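Local coordinates for protein alpha-glucosidase ([Eubacterium] rectale, PDB 6PNR) that acts as a family 31 sulfoquinovosidase, probably hydrolysing the alpha-glycosidic bond that holds sulfoquinovose in sulfolipid-derived glycosides, at residues Pro27-Gly32 and Phe102-Ala107; Leu180-Thr185 and Glu204-Ile209. All blocks are in the same frame, centred on the assembly; numbering follows the deposited sequence.

How the contacts relate
Both contacts lie in the beta-sandwich formed by the N-terminal part of the chain, one in each of its two antiparallel sheets, and their centres are 13 Å apart. Contact 1 pairs strands 29-41 and 101-107 of one sheet; contact 2 joins strands 178-182 and 208-213 of the other. The two contacts touch across the sandwich: Phe102 CD2 packs 3.4 Å from Pro206 CD, in the loop before strand 208-213, Phe104 CG lies 3.5 Å from Ile209 CD1, and Val106 CG2 3.7 Å from Leu180 CD1. The aza-sugar inhibitor is bound elsewhere, by residues running from Gln273 to His523 in the TIM-barrel domain, and no residue of either contact is among those lining its pocket.

Contact 1: residues Pro27-Gly32 and Phe102-Ala107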
# COMPACT_ATOMS: atom_id res chain seq x y z
N PRO A 27 3.24 30.11 -5.37
CA PRO A 27 4.18 30.23 -4.25
C PRO A 27 5.31 29.21 -4.34
O PRO A 27 5.13 28.08 -4.80
CB PRO A 27 3.30 29.98 -3.02
CG PRO A 27 2.15 29.19 -3.54
CD PRO A 27 1.90 29.72 -4.92
N MET A 28 6.48 29.63 -3.87
CA MET A 28 7.69 28.82 -3.94
C MET A 28 7.88 27.93 -2.72
O MET A 28 8.53 26.89 -2.83
CB MET A 28 8.91 29.73 -4.10
CG MET A 28 10.20 29.03 -4.52
SD MET A 28 11.56 30.18 -4.87
CE MET A 28 11.92 30.78 -3.23
N ILE A 29 7.34 28.31 -1.56
CA ILE A 29 7.57 27.59 -0.31
C ILE A 29 6.25 27.40 0.42
O ILE A 29 5.49 28.36 0.60
CB ILE A 29 8.57 28.34 0.59
CG1 ILE A 29 9.90 28.56 -0.13
CG2 ILE A 29 8.80 27.58 1.88
CD1 ILE A 29 10.87 29.47 0.64
N TYR A 30 5.98 26.17 0.84
CA TYR A 30 4.98 25.89 1.86
C TYR A 30 5.69 25.35 3.10
O TYR A 30 6.72 24.68 3.01
CB TYR A 30 3.94 24.84 1.40
CG TYR A 30 3.21 25.16 0.10
CD1 TYR A 30 3.88 25.17 -1.11
CD2 TYR A 30 1.84 25.40 0.10
CE1 TYR A 30 3.21 25.44 -2.30
CE2 TYR A 30 1.16 25.67 -1.08
CZ TYR A 30 1.85 25.69 -2.27
OH TYR A 30 1.18 25.96 -3.43
N VAL A 31 5.11 25.63 4.26
CA VAL A 31 5.63 25.14 5.53
C VAL A 31 4.48 24.51 6.28
O VAL A 31 3.30 24.73 5.97
CB VAL A 31 6.27 26.27 6.36
CG1 VAL A 31 7.41 26.87 5.60
CG2 VAL A 31 5.23 27.34 6.65
N GLY A 32 4.81 23.70 7.27
CA GLY A 32 3.75 23.10 8.05
C GLY A 32 4.27 22.25 9.17
O GLY A 32 5.44 22.32 9.56
N PHE A 102 8.67 21.26 5.25
CA PHE A 102 9.13 22.29 4.33
C PHE A 102 8.96 21.76 2.91
O PHE A 102 9.54 20.72 2.56
CB PHE A 102 10.60 22.62 4.64
CG PHE A 102 11.19 23.74 3.83
CD1 PHE A 102 11.12 25.04 4.28
CD2 PHE A 102 11.86 23.48 2.65
CE1 PHE A 102 11.68 26.07 3.55
CE2 PHE A 102 12.43 24.50 1.90
CZ PHE A 102 12.34 25.80 2.36
N TRP A 103 8.16 22.44 2.11
CA TRP A 103 7.95 22.07 0.71
C TRP A 103 8.49 23.18 -0.18
O TRP A 103 8.02 24.32 -0.11
CB TRP A 103 6.48 21.82 0.41
CG TRP A 103 5.84 20.61 1.04
CD1 TRP A 103 5.71 19.36 0.49
CD2 TRP A 103 5.18 20.55 2.31
NE1 TRP A 103 5.04 18.53 1.35
CE2 TRP A 103 4.69 19.24 2.47
CE3 TRP A 103 4.96 21.49 3.33
CZ2 TRP A 103 4.00 18.84 3.61
CZ3 TRP A 103 4.27 21.09 4.45
CH2 TRP A 103 3.79 19.77 4.58
N PHE A 104 9.47 22.85 -1.02
CA PHE A 104 10.11 23.79 -1.92
C PHE A 104 9.75 23.43 -3.34
O PHE A 104 9.92 22.27 -3.76
CB PHE A 104 11.64 23.77 -1.73
CG PHE A 104 12.37 24.81 -2.54
CD1 PHE A 104 12.54 26.09 -2.05
CD2 PHE A 104 12.89 24.50 -3.79
CE1 PHE A 104 13.20 27.06 -2.79
CE2 PHE A 104 13.56 25.46 -4.54
CZ PHE A 104 13.72 26.74 -4.04
N ARG A 105 9.23 24.40 -4.10
CA ARG A 105 8.82 24.14 -5.47
C ARG A 105 9.83 24.66 -6.48
O ARG A 105 10.40 25.75 -6.31
CB ARG A 105 7.45 24.73 -5.74
CG ARG A 105 6.36 23.95 -5.03
CD ARG A 105 5.05 24.22 -5.66
NE ARG A 105 4.00 23.36 -5.13
CZ ARG A 105 2.73 23.49 -5.48
NH1 ARG A 105 2.39 24.44 -6.34
NH2 ARG A 105 1.82 22.68 -4.98
N VAL A 106 10.04 23.89 -7.53
CA VAL A 106 10.90 24.25 -8.64
C VAL A 106 10.04 24.31 -9.89
O VAL A 106 9.31 23.35 -10.19
CB VAL A 106 12.05 23.24 -8.83
CG1 VAL A 106 12.87 23.61 -10.02
CG2 VAL A 106 12.90 23.17 -7.58
N ALA A 107 10.15 25.41 -10.64
CA ALA A 107 9.38 25.55 -11.87
C ALA A 107 9.81 24.51 -12.90
O ALA A 107 11.00 24.23 -13.07
CB ALA A 107 9.57 26.97 -12.44
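Tyr30 O accepts the shortest polar bond between the two segments, from Trp103 N at 2.8 Å and almost straight (176° at the hydrogen). The same two residues bond in return, Tyr30 N to Trp103 O, and that oxygen also takes a CA-H contact from Ile29 CA at 3.3 Å. Two residues further along, Arg105 N donates to Met28 O. These bonds set the antiparallel register of strands 29-41 and 101-107 within one sheet of the beta-sandwich. On the face that looks toward strand 87-94, Phe102 and Phe104 each have CG anti to the backbone N (chi1 about -175° in both), which swings their rings toward strand 29-41; Phe102 CE1 thereby comes 3.7 Å from Ile29 CG2. Met28 runs beside the Phe104 ring, pointing the same way, its SD in an oblique Met-aromatic contact 4.9 Å from the ring centroid. On the opposite face, the edge of the Trp103 indole lies against the backbone of Tyr30 and Val31, with CZ3 3.9 Å from Val31 C. Arg105 extends from CG to NE past the Tyr30 ring, the ring and guanidinium planes 47° apart, and places one guanidinium face beneath Tyr30 OH, 3.3 Å from that plane and offset toward its rim. No hydrogen bond forms there. Instead NE makes a salt bridge to Glu199, and NH2 bonds Tyr50 OH of the second subunit.

Contact 2: residues Leu180-Thr185 and Glu204-Ile209; sequences LHVDST and EVPKQI
An inverse gamma turn centred on Asp183, closed by the bond from Ser184 N to Val182 O, carries segment 180-185 past segment 204-209 while Asp183 N donates to Gln208 O at 2.9 Å. Before the turn, Val182 and Ile209 form an antiparallel non-hydrogen-bonded pair in the eight-stranded sheet of the beta-sandwich. Their side chains lie alongside each other on the face turned to the other sheet, where Leu180 CG meets Ile209 CG2 at 3.8 Å and Val182 CG1 meets Pro206 CB at 3.7 Å. Beyond the turn the contact becomes polar. Glu204 CG sits between the backbone N and the carbonyl carbon (chi1 80°), and the extended remainder of the chain delivers OE2 to Ser184 OG at 2.6 Å, which donates from above the carboxylate plane, 36° out of it. Two waters also donate to OE2. One is shared with Asp183 O, Lys207 N and Lys207 NZ, the lysine chain curling back to reach it; the other accepts from Thr185 N. With an alanine in place of Glu204, Ser184 OG would probably lose its acceptor and both waters one of theirs. Thr185 OG1 bonds Ile410 O, tying this end to the catalytic-barrel part of the chain.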
# COMPACT_ATOMS: atom_id res chain seq x y z
N LEU A 180 20.41 20.39 -8.52
CA LEU A 180 19.93 21.04 -7.32
C LEU A 180 20.16 20.09 -6.16
O LEU A 180 19.82 18.90 -6.24
CB LEU A 180 18.44 21.41 -7.43
CG LEU A 180 17.74 22.13 -6.28
CD1 LEU A 180 16.51 22.85 -6.80
CD2 LEU A 180 17.34 21.20 -5.15
N HIS A 181 20.73 20.61 -5.08
CA HIS A 181 21.01 19.84 -3.88
C HIS A 181 20.35 20.51 -2.69
O HIS A 181 20.44 21.74 -2.54
CB HIS A 181 22.52 19.74 -3.62
CG HIS A 181 22.85 19.02 -2.35
ND1 HIS A 181 22.48 17.71 -2.13
CD2 HIS A 181 23.47 19.43 -1.22
CE1 HIS A 181 22.88 17.34 -0.93
NE2 HIS A 181 23.49 18.37 -0.35
N VAL A 182 19.68 19.72 -1.86
CA VAL A 182 19.14 20.19 -0.59
C VAL A 182 20.10 19.74 0.50
O VAL A 182 20.29 18.53 0.71
CB VAL A 182 17.72 19.67 -0.33
CG1 VAL A 182 17.17 20.23 0.99
CG2 VAL A 182 16.79 20.02 -1.50
N ASP A 183 20.67 20.70 1.22
CA ASP A 183 21.70 20.43 2.24
C ASP A 183 21.01 20.00 3.53
O ASP A 183 20.89 20.75 4.50
CB ASP A 183 22.58 21.65 2.44
CG ASP A 183 23.80 21.37 3.32
OD1 ASP A 183 23.96 20.24 3.81
OD2 ASP A 183 24.61 22.30 3.50
N SER A 184 20.56 18.75 3.55
CA SER A 184 19.88 18.21 4.71
C SER A 184 19.98 16.69 4.67
O SER A 184 19.96 16.09 3.60
CB SER A 184 18.41 18.63 4.74
OG SER A 184 17.69 17.95 5.76
N THR A 185 20.08 16.07 5.84
CA THR A 185 19.98 14.62 5.92
C THR A 185 18.67 14.19 6.56
O THR A 185 18.53 13.02 6.95
CB THR A 185 21.17 14.01 6.66
OG1 THR A 185 21.11 14.35 8.05
CG2 THR A 185 22.50 14.49 6.06
N GLU A 204 12.42 19.05 7.79
CA GLU A 204 13.02 20.12 8.58
C GLU A 204 13.12 21.32 7.66
O GLU A 204 12.98 21.20 6.44
CB GLU A 204 14.41 19.75 9.11
CG GLU A 204 15.51 19.89 8.07
CD GLU A 204 16.89 19.64 8.64
OE1 GLU A 204 17.02 19.60 9.89
OE2 GLU A 204 17.84 19.46 7.85
N VAL A 205 13.36 22.49 8.24
CA VAL A 205 13.76 23.63 7.41
C VAL A 205 15.21 23.40 7.01
O VAL A 205 16.09 23.41 7.88
CB VAL A 205 13.57 24.96 8.14
CG1 VAL A 205 14.07 26.11 7.28
CG2 VAL A 205 12.10 25.16 8.54
N PRO A 206 15.52 23.21 5.73
CA PRO A 206 16.89 22.89 5.35
C PRO A 206 17.80 24.10 5.46
O PRO A 206 17.38 25.23 5.22
CB PRO A 206 16.76 22.44 3.89
CG PRO A 206 15.60 23.24 3.39
CD PRO A 206 14.64 23.36 4.56
N LYS A 207 19.07 23.84 5.80
CA LYS A 207 20.04 24.93 5.90
C LYS A 207 20.16 25.69 4.59
O LYS A 207 20.25 26.92 4.59
CB LYS A 207 21.42 24.38 6.30
CG LYS A 207 21.58 24.11 7.78
CD LYS A 207 22.98 23.59 8.11
CE LYS A 207 23.15 22.11 7.72
NZ LYS A 207 22.31 21.19 8.55
N GLN A 208 20.16 24.98 3.47
CA GLN A 208 20.53 25.61 2.21
C GLN A 208 20.06 24.75 1.06
O GLN A 208 20.03 23.51 1.15
CB GLN A 208 22.05 25.82 2.13
CG GLN A 208 22.53 26.43 0.84
CD GLN A 208 24.05 26.41 0.71
OE1 GLN A 208 24.62 25.51 0.09
NE2 GLN A 208 24.71 27.39 1.32
N ILE A 209 19.69 25.41 -0.03
CA ILE A 209 19.49 24.76 -1.31
C ILE A 209 20.51 25.34 -2.28
O ILE A 209 20.73 26.56 -2.31
CB ILE A 209 18.05 24.93 -1.83
CG1 ILE A 209 17.09 24.08 -0.96
CG2 ILE A 209 17.95 24.56 -3.32
CD1 ILE A 209 15.61 24.21 -1.31
O HOH W 1 19.86 21.29 6.90
O HOH W 2 20.11 17.79 7.99